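PDB 5EJJ: Ufm1-specific protease from Caenorhabditis elegans, which hydrolyses the peptide bond at the C-terminal glycine of the ubiquitin-like modifier Ufm1, releasing it from target proteins as a thiol protease. Local coordinates for residues E125-V130 and K191-Y196; S68-I73 and V244-F249; S290-P295 and L341-E346; A181-L186 and G250-D255; V46-F51 and W298-H303. One frame throughout, in Å; residues are numbered along the deposited sequence.

Contact 1. Residues E125-V130 and K191-Y196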
# COMPACT_ATOMS: atom_id res chain seq x y z
N GLU A 125 -7.44 10.11 -4.24
CA GLU A 125 -7.58 11.53 -4.48
C GLU A 125 -6.51 12.19 -3.64
O GLU A 125 -6.25 11.75 -2.53
CB GLU A 125 -8.95 11.94 -3.98
CG GLU A 125 -9.48 13.20 -4.56
CD GLU A 125 -10.90 13.47 -4.09
OE1 GLU A 125 -11.79 12.57 -4.21
OE2 GLU A 125 -11.12 14.60 -3.58
N GLY A 126 -5.85 13.21 -4.19
CA GLY A 126 -4.94 14.04 -3.42
C GLY A 126 -3.47 13.65 -3.39
O GLY A 126 -3.07 12.55 -3.78
N ALA A 127 -2.65 14.58 -2.93
CA ALA A 127 -1.24 14.30 -2.71
C ALA A 127 -1.01 14.00 -1.22
O ALA A 127 -1.88 14.26 -0.39
CB ALA A 127 -0.40 15.49 -3.15
N SER A 128 0.15 13.42 -0.90
CA SER A 128 0.54 13.22 0.49
C SER A 128 1.62 14.22 0.90
O SER A 128 2.71 14.16 0.35
CB SER A 128 1.11 11.82 0.69
OG SER A 128 0.08 10.86 0.69
N CYS A 129 1.33 15.10 1.86
CA CYS A 129 2.38 15.91 2.51
C CYS A 129 3.04 15.11 3.61
O CYS A 129 2.36 14.42 4.35
CB CYS A 129 1.78 17.15 3.14
SG CYS A 129 0.85 18.13 2.01
N VAL A 130 4.36 15.22 3.76
CA VAL A 130 5.04 14.44 4.78
C VAL A 130 6.20 15.20 5.45
O VAL A 130 6.82 16.05 4.84
CB VAL A 130 5.54 13.12 4.16
CG1 VAL A 130 6.47 13.42 3.04
CG2 VAL A 130 6.23 12.26 5.18
N LYS A 191 -3.03 18.20 -8.12
CA LYS A 191 -4.14 18.32 -9.08
C LYS A 191 -4.76 17.00 -9.52
O LYS A 191 -5.95 16.74 -9.25
CB LYS A 191 -3.76 19.14 -10.30
CG LYS A 191 -4.98 19.79 -10.97
CD LYS A 191 -4.70 20.14 -12.43
CE LYS A 191 -5.97 20.58 -13.18
NZ LYS A 191 -5.73 20.65 -14.66
N GLY A 192 -3.99 16.18 -10.22
CA GLY A 192 -4.47 14.85 -10.53
C GLY A 192 -3.60 13.92 -9.74
O GLY A 192 -3.14 12.88 -10.23
N ALA A 193 -3.32 14.30 -8.50
CA ALA A 193 -2.33 13.57 -7.73
C ALA A 193 -2.88 12.28 -7.09
O ALA A 193 -4.10 12.09 -6.96
CB ALA A 193 -1.69 14.49 -6.69
N VAL A 194 -1.98 11.38 -6.72
CA VAL A 194 -2.39 10.23 -5.94
C VAL A 194 -1.55 10.02 -4.67
O VAL A 194 -0.32 10.04 -4.72
CB VAL A 194 -2.41 8.93 -6.77
CG1 VAL A 194 -3.69 8.84 -7.56
CG2 VAL A 194 -1.18 8.85 -7.67
N PRO A 195 -2.22 9.79 -3.53
CA PRO A 195 -1.59 9.69 -2.21
C PRO A 195 -0.39 8.73 -2.06
O PRO A 195 0.43 8.94 -1.16
CB PRO A 195 -2.75 9.22 -1.31
CG PRO A 195 -3.73 8.60 -2.26
CD PRO A 195 -3.65 9.46 -3.48
N TYR A 196 -0.27 7.70 -2.90
CA TYR A 196 0.80 6.72 -2.67
C TYR A 196 2.09 7.03 -3.41
O TYR A 196 3.05 6.27 -3.31
CB TYR A 196 0.35 5.28 -2.95
CG TYR A 196 -0.06 5.04 -4.39
CD1 TYR A 196 -1.34 5.30 -4.82
CD2 TYR A 196 0.85 4.56 -5.33
CE1 TYR A 196 -1.71 5.11 -6.13
CE2 TYR A 196 0.48 4.36 -6.65
CZ TYR A 196 -0.81 4.64 -7.05
OH TYR A 196 -1.20 4.45 -8.36
O HOH W 1 -6.76 14.37 -7.07

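Contact 2. Residues S68-I73 and V244-F249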
# COMPACT_ATOMS: atom_id res chain seq x y z
N SER A 68 -5.28 5.85 13.30
CA SER A 68 -4.52 5.19 12.25
C SER A 68 -4.94 5.58 10.85
O SER A 68 -4.27 5.24 9.90
CB SER A 68 -4.63 3.70 12.43
OG SER A 68 -4.08 3.37 13.70
N LEU A 69 -6.05 6.29 10.74
CA LEU A 69 -6.57 6.73 9.47
C LEU A 69 -6.08 8.14 9.14
O LEU A 69 -5.62 8.87 10.02
CB LEU A 69 -8.08 6.69 9.51
CG LEU A 69 -8.56 5.36 10.07
CD1 LEU A 69 -10.05 5.35 10.16
CD2 LEU A 69 -8.10 4.27 9.16
N SER A 70 -6.18 8.52 7.87
CA SER A 70 -5.73 9.83 7.43
C SER A 70 -6.54 10.92 8.07
O SER A 70 -7.73 10.76 8.31
CB SER A 70 -5.82 9.98 5.92
OG SER A 70 -4.67 9.46 5.30
N ALA A 71 -5.86 12.04 8.30
CA ALA A 71 -6.34 13.12 9.15
C ALA A 71 -7.66 13.73 8.71
O ALA A 71 -8.39 14.26 9.54
CB ALA A 71 -5.28 14.18 9.27
N ASP A 72 -7.99 13.64 7.42
CA ASP A 72 -9.26 14.18 6.94
C ASP A 72 -10.47 13.28 7.21
O ASP A 72 -11.60 13.63 6.92
CB ASP A 72 -9.17 14.51 5.46
CG ASP A 72 -9.12 13.26 4.59
OD1 ASP A 72 -8.22 12.41 4.79
OD2 ASP A 72 -9.98 13.14 3.71
N ILE A 73 -10.21 12.12 7.79
CA ILE A 73 -11.22 11.10 7.98
C ILE A 73 -11.52 10.92 9.45
O ILE A 73 -10.63 10.88 10.28
CB ILE A 73 -10.69 9.80 7.40
CG1 ILE A 73 -10.59 9.94 5.89
CG2 ILE A 73 -11.58 8.63 7.76
CD1 ILE A 73 -10.36 8.65 5.19
N VAL A 244 2.29 12.00 7.88
CA VAL A 244 1.73 12.14 6.54
C VAL A 244 0.30 12.66 6.60
O VAL A 244 -0.51 12.12 7.34
CB VAL A 244 1.67 10.81 5.82
CG1 VAL A 244 1.28 11.03 4.41
CG2 VAL A 244 3.00 10.12 5.89
N PHE A 245 0.01 13.71 5.84
CA PHE A 245 -1.36 14.21 5.73
C PHE A 245 -1.72 14.58 4.28
O PHE A 245 -0.86 15.04 3.52
CB PHE A 245 -1.58 15.39 6.66
CG PHE A 245 -0.75 16.61 6.35
CD1 PHE A 245 0.54 16.73 6.84
CD2 PHE A 245 -1.28 17.67 5.62
CE1 PHE A 245 1.30 17.87 6.60
CE2 PHE A 245 -0.53 18.82 5.35
CZ PHE A 245 0.77 18.92 5.85
N PRO A 246 -2.98 14.36 3.89
CA PRO A 246 -3.41 14.62 2.51
C PRO A 246 -3.49 16.09 2.10
O PRO A 246 -4.02 16.91 2.82
CB PRO A 246 -4.80 14.00 2.46
CG PRO A 246 -5.22 13.90 3.84
CD PRO A 246 -4.01 13.62 4.62
N ALA A 247 -2.94 16.38 0.91
CA ALA A 247 -3.11 17.64 0.19
C ALA A 247 -4.14 17.44 -0.91
O ALA A 247 -3.85 16.80 -1.93
CB ALA A 247 -1.80 18.02 -0.44
N PHE A 248 -5.35 17.95 -0.72
CA PHE A 248 -6.38 17.78 -1.74
C PHE A 248 -6.42 19.00 -2.64
O PHE A 248 -6.21 20.12 -2.19
CB PHE A 248 -7.76 17.55 -1.10
CG PHE A 248 -7.87 16.25 -0.37
CD1 PHE A 248 -7.85 15.05 -1.05
CD2 PHE A 248 -8.00 16.23 1.01
CE1 PHE A 248 -7.96 13.85 -0.39
CE2 PHE A 248 -8.10 15.04 1.69
CZ PHE A 248 -8.08 13.84 0.98
N PHE A 249 -6.66 18.77 -3.93
CA PHE A 249 -6.75 19.88 -4.87
C PHE A 249 -7.88 20.81 -4.45
O PHE A 249 -9.02 20.36 -4.22
CB PHE A 249 -6.98 19.35 -6.29
CG PHE A 249 -7.25 20.44 -7.31
CD1 PHE A 249 -6.20 21.03 -8.01
CD2 PHE A 249 -8.55 20.85 -7.58
CE1 PHE A 249 -6.45 22.02 -8.95
CE2 PHE A 249 -8.79 21.82 -8.50
CZ PHE A 249 -7.74 22.42 -9.19
O HOH W 2 -3.34 11.59 8.68

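Contact 3. Residues S290-P295 and L341-E346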
# COMPACT_ATOMS: atom_id res chain seq x y z
N SER A 290 7.98 4.37 12.59
CA SER A 290 6.86 4.91 11.84
C SER A 290 6.70 4.32 10.44
O SER A 290 7.63 4.35 9.63
CB SER A 290 6.96 6.42 11.75
OG SER A 290 6.05 6.99 12.66
N ALA A 291 5.51 3.81 10.15
CA ALA A 291 5.20 3.28 8.83
C ALA A 291 3.92 3.86 8.25
O ALA A 291 3.01 4.25 8.99
CB ALA A 291 5.11 1.74 8.88
N THR A 292 3.86 3.90 6.93
CA THR A 292 2.65 4.24 6.19
C THR A 292 2.40 3.14 5.14
O THR A 292 3.34 2.66 4.51
CB THR A 292 2.78 5.59 5.48
OG1 THR A 292 3.24 6.57 6.42
CG2 THR A 292 1.46 6.04 4.96
N TYR A 293 1.15 2.73 5.00
CA TYR A 293 0.78 1.69 4.07
C TYR A 293 -0.40 2.13 3.24
O TYR A 293 -1.12 3.06 3.61
CB TYR A 293 0.36 0.44 4.82
CG TYR A 293 1.39 -0.10 5.74
CD1 TYR A 293 1.44 0.30 7.06
CD2 TYR A 293 2.31 -1.02 5.30
CE1 TYR A 293 2.40 -0.20 7.92
CE2 TYR A 293 3.26 -1.54 6.14
CZ TYR A 293 3.31 -1.12 7.44
OH TYR A 293 4.28 -1.64 8.25
N LEU A 294 -0.60 1.43 2.13
CA LEU A 294 -1.83 1.52 1.36
C LEU A 294 -2.29 0.10 1.19
O LEU A 294 -1.91 -0.56 0.24
CB LEU A 294 -1.55 2.11 -0.02
CG LEU A 294 -2.76 2.18 -0.95
CD1 LEU A 294 -3.88 2.87 -0.24
CD2 LEU A 294 -2.41 2.94 -2.20
N PRO A 295 -3.08 -0.40 2.15
CA PRO A 295 -3.55 -1.78 2.08
C PRO A 295 -4.26 -2.04 0.77
O PRO A 295 -4.72 -1.09 0.14
CB PRO A 295 -4.52 -1.87 3.25
CG PRO A 295 -3.94 -0.94 4.25
CD PRO A 295 -3.46 0.23 3.42
N LEU A 341 5.22 2.27 2.49
CA LEU A 341 5.60 3.20 1.45
C LEU A 341 6.76 4.00 1.99
O LEU A 341 6.89 4.21 3.20
CB LEU A 341 4.43 4.11 1.08
CG LEU A 341 3.17 3.26 0.93
CD1 LEU A 341 1.93 4.08 0.57
CD2 LEU A 341 3.40 2.15 -0.09
N ALA A 342 7.64 4.42 1.12
CA ALA A 342 8.73 5.25 1.59
C ALA A 342 8.45 6.64 1.05
O ALA A 342 8.84 6.98 -0.09
CB ALA A 342 10.05 4.70 1.11
N LEU A 343 7.73 7.43 1.83
CA LEU A 343 7.26 8.70 1.31
C LEU A 343 8.26 9.77 1.68
O LEU A 343 8.48 10.74 0.93
CB LEU A 343 5.86 9.02 1.83
CG LEU A 343 4.75 7.98 1.61
CD1 LEU A 343 3.46 8.48 2.19
CD2 LEU A 343 4.53 7.62 0.15
N HIS A 344 8.90 9.58 2.84
CA HIS A 344 9.90 10.54 3.26
C HIS A 344 11.30 10.08 2.83
O HIS A 344 11.63 8.89 2.90
CB HIS A 344 9.85 10.78 4.77
CG HIS A 344 10.59 12.01 5.20
ND1 HIS A 344 11.83 11.97 5.81
CD2 HIS A 344 10.28 13.32 5.08
CE1 HIS A 344 12.24 13.20 6.05
NE2 HIS A 344 11.31 14.04 5.63
N SER A 345 12.10 11.04 2.39
CA SER A 345 13.40 10.73 1.83
C SER A 345 14.38 10.19 2.88
O SER A 345 15.36 9.51 2.55
CB SER A 345 13.98 11.95 1.12
OG SER A 345 13.98 13.08 1.98
N GLU A 346 14.11 10.49 4.14
CA GLU A 346 14.98 10.00 5.21
C GLU A 346 14.42 8.73 5.81
O GLU A 346 14.78 8.34 6.93
CB GLU A 346 15.17 11.08 6.29
CG GLU A 346 16.04 12.25 5.84
CD GLU A 346 15.99 13.45 6.80
OE1 GLU A 346 15.38 13.34 7.89
OE2 GLU A 346 16.56 14.52 6.44
O HOH W 3 6.22 4.36 5.58

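Contact 4. Residues A181-L186 and G250-D255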
# COMPACT_ATOMS: atom_id res chain seq x y z
N ALA A 181 -5.60 33.45 4.96
CA ALA A 181 -5.62 32.19 4.21
C ALA A 181 -5.31 32.39 2.75
O ALA A 181 -5.92 33.22 2.08
CB ALA A 181 -6.96 31.49 4.38
N GLN A 182 -4.36 31.60 2.25
CA GLN A 182 -4.02 31.61 0.83
C GLN A 182 -4.74 30.46 0.12
O GLN A 182 -4.33 29.30 0.22
CB GLN A 182 -2.50 31.50 0.67
CG GLN A 182 -1.72 32.21 1.79
CD GLN A 182 -0.20 31.97 1.73
OE1 GLN A 182 0.40 31.45 2.68
NE2 GLN A 182 0.43 32.38 0.62
N GLN A 183 -5.82 30.77 -0.60
CA GLN A 183 -6.60 29.76 -1.32
C GLN A 183 -5.79 28.94 -2.33
O GLN A 183 -4.73 29.36 -2.79
CB GLN A 183 -7.76 30.44 -2.02
CG GLN A 183 -8.64 31.20 -1.06
CD GLN A 183 -9.30 30.28 -0.05
OE1 GLN A 183 -9.63 29.14 -0.38
NE2 GLN A 183 -9.48 30.76 1.19
N LYS A 184 -6.30 27.76 -2.68
CA LYS A 184 -5.67 26.92 -3.71
C LYS A 184 -4.16 26.70 -3.50
O LYS A 184 -3.41 26.50 -4.47
CB LYS A 184 -5.92 27.52 -5.10
CG LYS A 184 -7.32 28.11 -5.24
CD LYS A 184 -8.18 27.35 -6.23
CE LYS A 184 -9.67 27.63 -5.96
NZ LYS A 184 -10.43 26.38 -5.57
N TYR A 185 -3.75 26.69 -2.23
CA TYR A 185 -2.35 26.86 -1.88
C TYR A 185 -1.39 25.85 -2.50
O TYR A 185 -0.26 26.20 -2.80
CB TYR A 185 -2.17 26.99 -0.36
CG TYR A 185 -0.76 27.37 0.06
CD1 TYR A 185 0.10 26.42 0.60
CD2 TYR A 185 -0.27 28.66 -0.10
CE1 TYR A 185 1.39 26.75 0.98
CE2 TYR A 185 1.02 28.99 0.27
CZ TYR A 185 1.86 28.03 0.81
OH TYR A 185 3.16 28.33 1.19
N LEU A 186 -1.81 24.61 -2.73
CA LEU A 186 -0.90 23.66 -3.40
C LEU A 186 -1.45 23.03 -4.69
O LEU A 186 -0.90 22.00 -5.15
CB LEU A 186 -0.42 22.53 -2.48
CG LEU A 186 0.34 22.72 -1.18
CD1 LEU A 186 -0.64 23.13 -0.13
CD2 LEU A 186 0.98 21.42 -0.79
N GLY A 250 -7.55 22.08 -4.28
CA GLY A 250 -8.53 23.10 -4.01
C GLY A 250 -8.60 23.61 -2.59
O GLY A 250 -9.42 24.48 -2.31
N ASP A 251 -7.79 23.08 -1.67
CA ASP A 251 -7.87 23.60 -0.29
C ASP A 251 -6.85 24.67 0.07
O ASP A 251 -5.78 24.76 -0.54
CB ASP A 251 -7.98 22.51 0.80
CG ASP A 251 -6.96 21.40 0.64
OD1 ASP A 251 -7.23 20.28 1.14
OD2 ASP A 251 -5.89 21.61 0.03
N SER A 252 -7.23 25.50 1.04
CA SER A 252 -6.50 26.70 1.42
C SER A 252 -5.43 26.36 2.41
O SER A 252 -5.60 25.45 3.21
CB SER A 252 -7.44 27.74 2.04
OG SER A 252 -7.78 27.46 3.39
N SER A 253 -4.34 27.12 2.36
CA SER A 253 -3.23 26.99 3.31
C SER A 253 -3.75 26.80 4.73
O SER A 253 -3.14 26.09 5.52
CB SER A 253 -2.29 28.21 3.23
OG SER A 253 -2.86 29.38 3.83
N LEU A 254 -4.90 27.40 5.05
CA LEU A 254 -5.51 27.16 6.35
C LEU A 254 -5.94 25.71 6.52
O LEU A 254 -5.64 25.07 7.54
CB LEU A 254 -6.70 28.07 6.58
CG LEU A 254 -7.27 27.91 8.00
CD1 LEU A 254 -6.26 28.38 9.03
CD2 LEU A 254 -8.56 28.66 8.17
N ASP A 255 -6.67 25.20 5.53
CA ASP A 255 -7.13 23.81 5.53
C ASP A 255 -5.93 22.88 5.68
O ASP A 255 -6.02 21.88 6.40
CB ASP A 255 -7.85 23.48 4.21
CG ASP A 255 -9.26 24.10 4.12
OD1 ASP A 255 -10.03 24.02 5.12
OD2 ASP A 255 -9.59 24.63 3.03
O HOH W 4 -4.30 23.42 -2.24

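Contact 5. Residues V46-F51 and W298-H303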
# COMPACT_ATOMS: atom_id res chain seq x y z
N VAL A 46 -18.39 7.99 2.86
CA VAL A 46 -17.81 6.97 3.73
C VAL A 46 -16.54 6.42 3.10
O VAL A 46 -16.55 6.09 1.94
CB VAL A 46 -18.81 5.82 3.96
CG1 VAL A 46 -18.15 4.68 4.68
CG2 VAL A 46 -20.01 6.30 4.74
N ILE A 47 -15.45 6.32 3.84
CA ILE A 47 -14.22 5.81 3.23
C ILE A 47 -13.85 4.42 3.73
O ILE A 47 -13.35 3.61 2.96
CB ILE A 47 -13.03 6.77 3.42
CG1 ILE A 47 -13.35 8.14 2.84
CG2 ILE A 47 -11.79 6.25 2.76
CD1 ILE A 47 -13.62 8.10 1.40
N HIS A 48 -14.09 4.14 5.01
CA HIS A 48 -13.70 2.86 5.62
C HIS A 48 -14.84 2.30 6.45
O HIS A 48 -15.30 2.94 7.39
CB HIS A 48 -12.52 3.02 6.56
CG HIS A 48 -11.26 3.52 5.91
ND1 HIS A 48 -10.55 2.78 4.99
CD2 HIS A 48 -10.57 4.67 6.08
CE1 HIS A 48 -9.49 3.47 4.60
NE2 HIS A 48 -9.48 4.62 5.25
N VAL A 49 -15.30 1.10 6.13
CA VAL A 49 -16.22 0.41 7.01
C VAL A 49 -15.46 -0.70 7.73
O VAL A 49 -14.99 -1.65 7.11
CB VAL A 49 -17.42 -0.12 6.26
CG1 VAL A 49 -18.33 -0.86 7.21
CG2 VAL A 49 -18.17 1.02 5.61
N LEU A 50 -15.31 -0.57 9.04
CA LEU A 50 -14.53 -1.56 9.77
C LEU A 50 -15.39 -2.45 10.67
O LEU A 50 -16.04 -1.97 11.60
CB LEU A 50 -13.41 -0.90 10.54
CG LEU A 50 -12.35 -0.30 9.62
CD1 LEU A 50 -11.27 0.46 10.42
CD2 LEU A 50 -11.73 -1.37 8.70
N PHE A 51 -15.40 -3.74 10.37
CA PHE A 51 -16.18 -4.70 11.13
C PHE A 51 -15.38 -5.25 12.32
O PHE A 51 -14.14 -5.35 12.27
CB PHE A 51 -16.63 -5.84 10.22
CG PHE A 51 -17.59 -5.42 9.16
CD1 PHE A 51 -17.13 -5.11 7.89
CD2 PHE A 51 -18.94 -5.31 9.42
CE1 PHE A 51 -18.02 -4.70 6.89
CE2 PHE A 51 -19.83 -4.90 8.43
CZ PHE A 51 -19.37 -4.59 7.17
N TRP A 298 -7.73 -0.26 -0.44
CA TRP A 298 -7.87 1.04 0.22
C TRP A 298 -7.60 2.27 -0.68
O TRP A 298 -6.78 2.22 -1.58
CB TRP A 298 -6.92 1.10 1.40
CG TRP A 298 -7.38 0.35 2.58
CD1 TRP A 298 -8.03 -0.83 2.61
CD2 TRP A 298 -7.21 0.76 3.94
NE1 TRP A 298 -8.29 -1.19 3.92
CE2 TRP A 298 -7.80 -0.23 4.75
CE3 TRP A 298 -6.63 1.88 4.55
CZ2 TRP A 298 -7.81 -0.13 6.12
CZ3 TRP A 298 -6.64 1.96 5.90
CH2 TRP A 298 -7.23 0.97 6.68
N VAL A 299 -8.29 3.37 -0.41
CA VAL A 299 -8.10 4.56 -1.23
C VAL A 299 -7.67 5.74 -0.38
O VAL A 299 -7.61 6.87 -0.86
CB VAL A 299 -9.38 4.94 -1.97
CG1 VAL A 299 -9.74 3.86 -2.91
CG2 VAL A 299 -10.50 5.15 -0.97
N SER A 300 -7.38 5.48 0.89
CA SER A 300 -6.73 6.45 1.73
C SER A 300 -5.72 5.62 2.51
O SER A 300 -5.93 4.41 2.68
CB SER A 300 -7.77 7.16 2.62
OG SER A 300 -7.19 7.78 3.77
N LEU A 301 -4.63 6.25 2.97
CA LEU A 301 -3.51 5.55 3.60
C LEU A 301 -3.82 5.09 5.01
O LEU A 301 -4.82 5.50 5.60
CB LEU A 301 -2.29 6.47 3.61
CG LEU A 301 -1.82 6.94 2.24
CD1 LEU A 301 -0.84 8.09 2.36
CD2 LEU A 301 -1.17 5.78 1.48
N LEU A 302 -2.97 4.22 5.54
CA LEU A 302 -3.06 3.70 6.90
C LEU A 302 -1.76 4.03 7.61
O LEU A 302 -0.68 3.78 7.07
CB LEU A 302 -3.21 2.18 6.87
CG LEU A 302 -3.04 1.37 8.16
CD1 LEU A 302 -4.20 1.53 9.10
CD2 LEU A 302 -2.95 -0.05 7.80
N HIS A 303 -1.85 4.57 8.82
CA HIS A 303 -0.69 5.13 9.50
C HIS A 303 -0.46 4.44 10.82
O HIS A 303 -1.35 4.36 11.64
CB HIS A 303 -0.90 6.61 9.75
CG HIS A 303 -1.44 7.34 8.58
ND1 HIS A 303 -0.67 8.17 7.80
CD2 HIS A 303 -2.69 7.39 8.05
CE1 HIS A 303 -1.42 8.69 6.85
NE2 HIS A 303 -2.65 8.23 6.98
O HOH W 5 -10.40 2.88 1.50

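Contact 1. Residues E125-V130 and K191-Y196
Ser128 and Pro195 hold the closely packed end of this contact. The hydroxyl of Ser128 donates to Pro195 O, with OG and O 2.7 Å apart, and arrives in the carbonyl plane on a lone pair, at a C=O...OG angle of 122°. A chi1 of -75° sets OG beside the serine's own backbone N and turns it to the loop. The same OG lies 3.8 Å from Pro195 CB, so the pyrrolidine packs alongside the bond. Replacing Ser128 by an alanine would probably leave the buried Pro195 carbonyl without this donor and the loop less firmly tied to the strand. Next along, Gly126 O sits against the Val194-Pro195 peptide, 3.2 Å from Pro195 CD; the proline N has no hydrogen to offer it. Two methyls close the buried side, Ala127 CB meeting Ala193 CB at 3.9 Å.

Residues 127-130 begin strand 127-139 of a five-stranded mixed sheet, and residues 191-196 belong to the loop that leads into its parallel neighbour, strand 199-205. The loop thus packs against the start of one strand just before the chain enters the next, and Ser128 also pairs through its backbone with Asp198 and Ile200.

The other end is looser. Here a water accepts from Gly126 N at 3.2 Å and donates only weakly to Lys191 O, 3.3 Å away, while Lys191 and Gly192 are exposed. Glu125 CB points away from the loop, and OE2 forms a salt bridge with Arg43.

Contact 2. Residues S68-I73 and V244-F249
Asp72 presses its carboxylate against Phe248 and Pro246, and these van der Waals contacts make up most of the interface. Asp72 CG lies at the edge of the Phe248 ring, in its plane and 3.6 Å from CE2, whereas OD2 approaches CE2 obliquely at 3.4 Å. The carboxylate and ring planes are 59° apart. The other oxygen, OD1, rests on Pro246 CG at 3.5 Å. With chi1 at 71°, CG of Asp72 stands between its own backbone N and carbonyl carbon, which delivers both oxygens to the two apolar partners. Further back, Ser70 OG and Pro246 CD are 4.3 Å apart.

Asp72 sits in a type I beta turn running from Ser70 to Ile73, closed by Ile73 N donating to Ser70 O at 2.9 Å. The turn links helix 59-68 to strand 74-81 and leans on the end of strand 235-247, an outermost strand of the five-stranded sheet.

The polar links are indirect or lead outward. One water takes a weak bond from Ala71 N and donates to Val244 O at 3.2 Å, bridging the backbones. Asp72 OD2 forms a salt bridge with Arg40, and Arg259 of helix 253-280 packs on both Asp72 and Phe248. With an alanine in place of Asp72, Arg40 would probably lose a countercharge and a gap would open beside Phe248 CE2 and Pro246 CG. Ser70 OG is hydrogen-bonded to His303.

Contact 3. Residues S290-P295 and L341-E346
Thr292, on the first strand of the antiparallel hairpin 289-293/302-306, receives Leu341 at the strand edge that faces away from the hairpin partner. Leu341 N donates to Thr292 O over 2.8 Å, with an angle of 149° at the hydrogen, and the nitrogen lies nearly along the C=O axis. The return bond passes through a water, which accepts from Thr292 N at 2.8 Å and donates to Leu341 O at 2.5 Å.

This pattern recalls a hydrogen-bonded antiparallel pair with a water inserted into one of its two links, although Leu341 belongs to an irregular segment that lies along the edge of strand 289-293. On the other edge, Ala291 and Tyr293 pair through their backbones with Leu304 and Leu302.

Side chains close over the bond. The CD1 branch of Leu341 reaches past the Thr292 carbonyl to lie 4.0 Å from Leu294 CB and equally far from Leu294 N. Leu301 also packs on Leu341. The methyl and hydroxyl of Thr292 are divided between two surroundings: a chi1 of -50° sends CG2 opposite the backbone N, where it meets Leu343 CD1 at 4.2 Å with the two side chains crossing at about a right angle. OG1, placed beside that N, is hydrogen-bonded to Glu242. The second carboxylate oxygen of Glu242 takes weak bonds from the backbone N of Leu343 and of His344.

Contact 4. Residues A181-L186 and G250-D255
Gln182 and Ser253 grip each other through two hydrogen bonds. Ser253 N donates to Gln182 O at 3.1 Å, almost straight at 174°, although the nitrogen stands above the carbonyl plane. Gln182 N in turn gives its hydrogen to Ser253 OG, also at 3.1 Å (167°). A longer, more bent bond joins Tyr185 N to Asp251 O, 3.3 Å apart.

Beside these, Ser252 and Asp255 form a capping box at the start of helix 253-280: Ser252 N donates to Asp255 OD2 at 3.2 Å, and Asp255 N returns a weak bond to Ser252 OG. Tyr185 carries CG opposite its backbone N (chi1 -172°), which places one ring face against Ser253 CB, 4.0 Å from the centroid, in a CH-pi contact; the ring's OH is hydrogen-bonded to Val172 N. Ala181 CB touches Leu254 CB at 4.1 Å, while Ser252 CB lies over a face of the Gln183 amide, 3.6 Å from OE1.

Ser253 OG is also hydrogen-bonded to Gln176 OE1, so it presumably donates there while accepting from Gln182 N. The first helical turn is therefore fixed twice, by its own cap and by the loop, and the helix's positive end probably favours the Asp255 carboxylate.

Contact 5. Residues V46-F51 and W298-H303
His48 and Trp298 pair their rings at an intermediate tilt, with planes 46° apart and the imidazole centroid 4.2 Å from that of the indole six-membered ring. One atom leads the approach: His48 CE1 comes in over a face of the indole, offset toward its rim, and lies 3.3 Å from Trp298 CE3. The two side chains cross at about a right angle.

Ile47 packs next to this pair. Its CG2 methyl stands over one face of the neighbouring His48 ring and across the contact meets both Val299 CG2 and Ser300 CB, each at 4.1 Å. With CG1 of Ile47 beside the backbone N (chi1 -58°), CG2 stands anti to that N and faces the other segment. Ser300 CB is also 4.0 Å from His48 NE2, so the imidazole is flanked by the indole at CE1 and by the serine at NE2. The segments have a polar link as well: a water accepts from Val299 N at 2.9 Å and makes a weak bond to Ile47 O.

Consecutive residues of a regular strand would point to alternate sides, yet Ile47 and His48 both turn toward the 298-303 segment. Both stand opposite Phe38 of strand 33-40, a classic beta bulge in strand 45-53, at one side of the four-stranded mixed sheet, where the N-terminal MPN family region meets the loop entering strand 302-306.

In the fold
Contacts 1 and 2 share the five-stranded mixed sheet, where strands 127-139 and 235-247 are neighbours; their centres lie about 9 Å apart. Contacts 3 and 5 share the hairpin 289-293/302-306 and touch through Tyr293 O and Leu302 N. Contact 2 also reaches contact 5 through Ser68 O and His303 N. Contact 4 sits outermost, its centre about 25 Å from those of contacts 3 and 5. Along the chain, the loop closed by contact 5 encloses contacts 1, 2 and 4; contact 3 follows these in series, its segments alternating with those of contact 5. Contacts 2 and 5 each pair the N-terminal MPN region with the UfSP2 N-terminal family region, away from the probable catalytic residues.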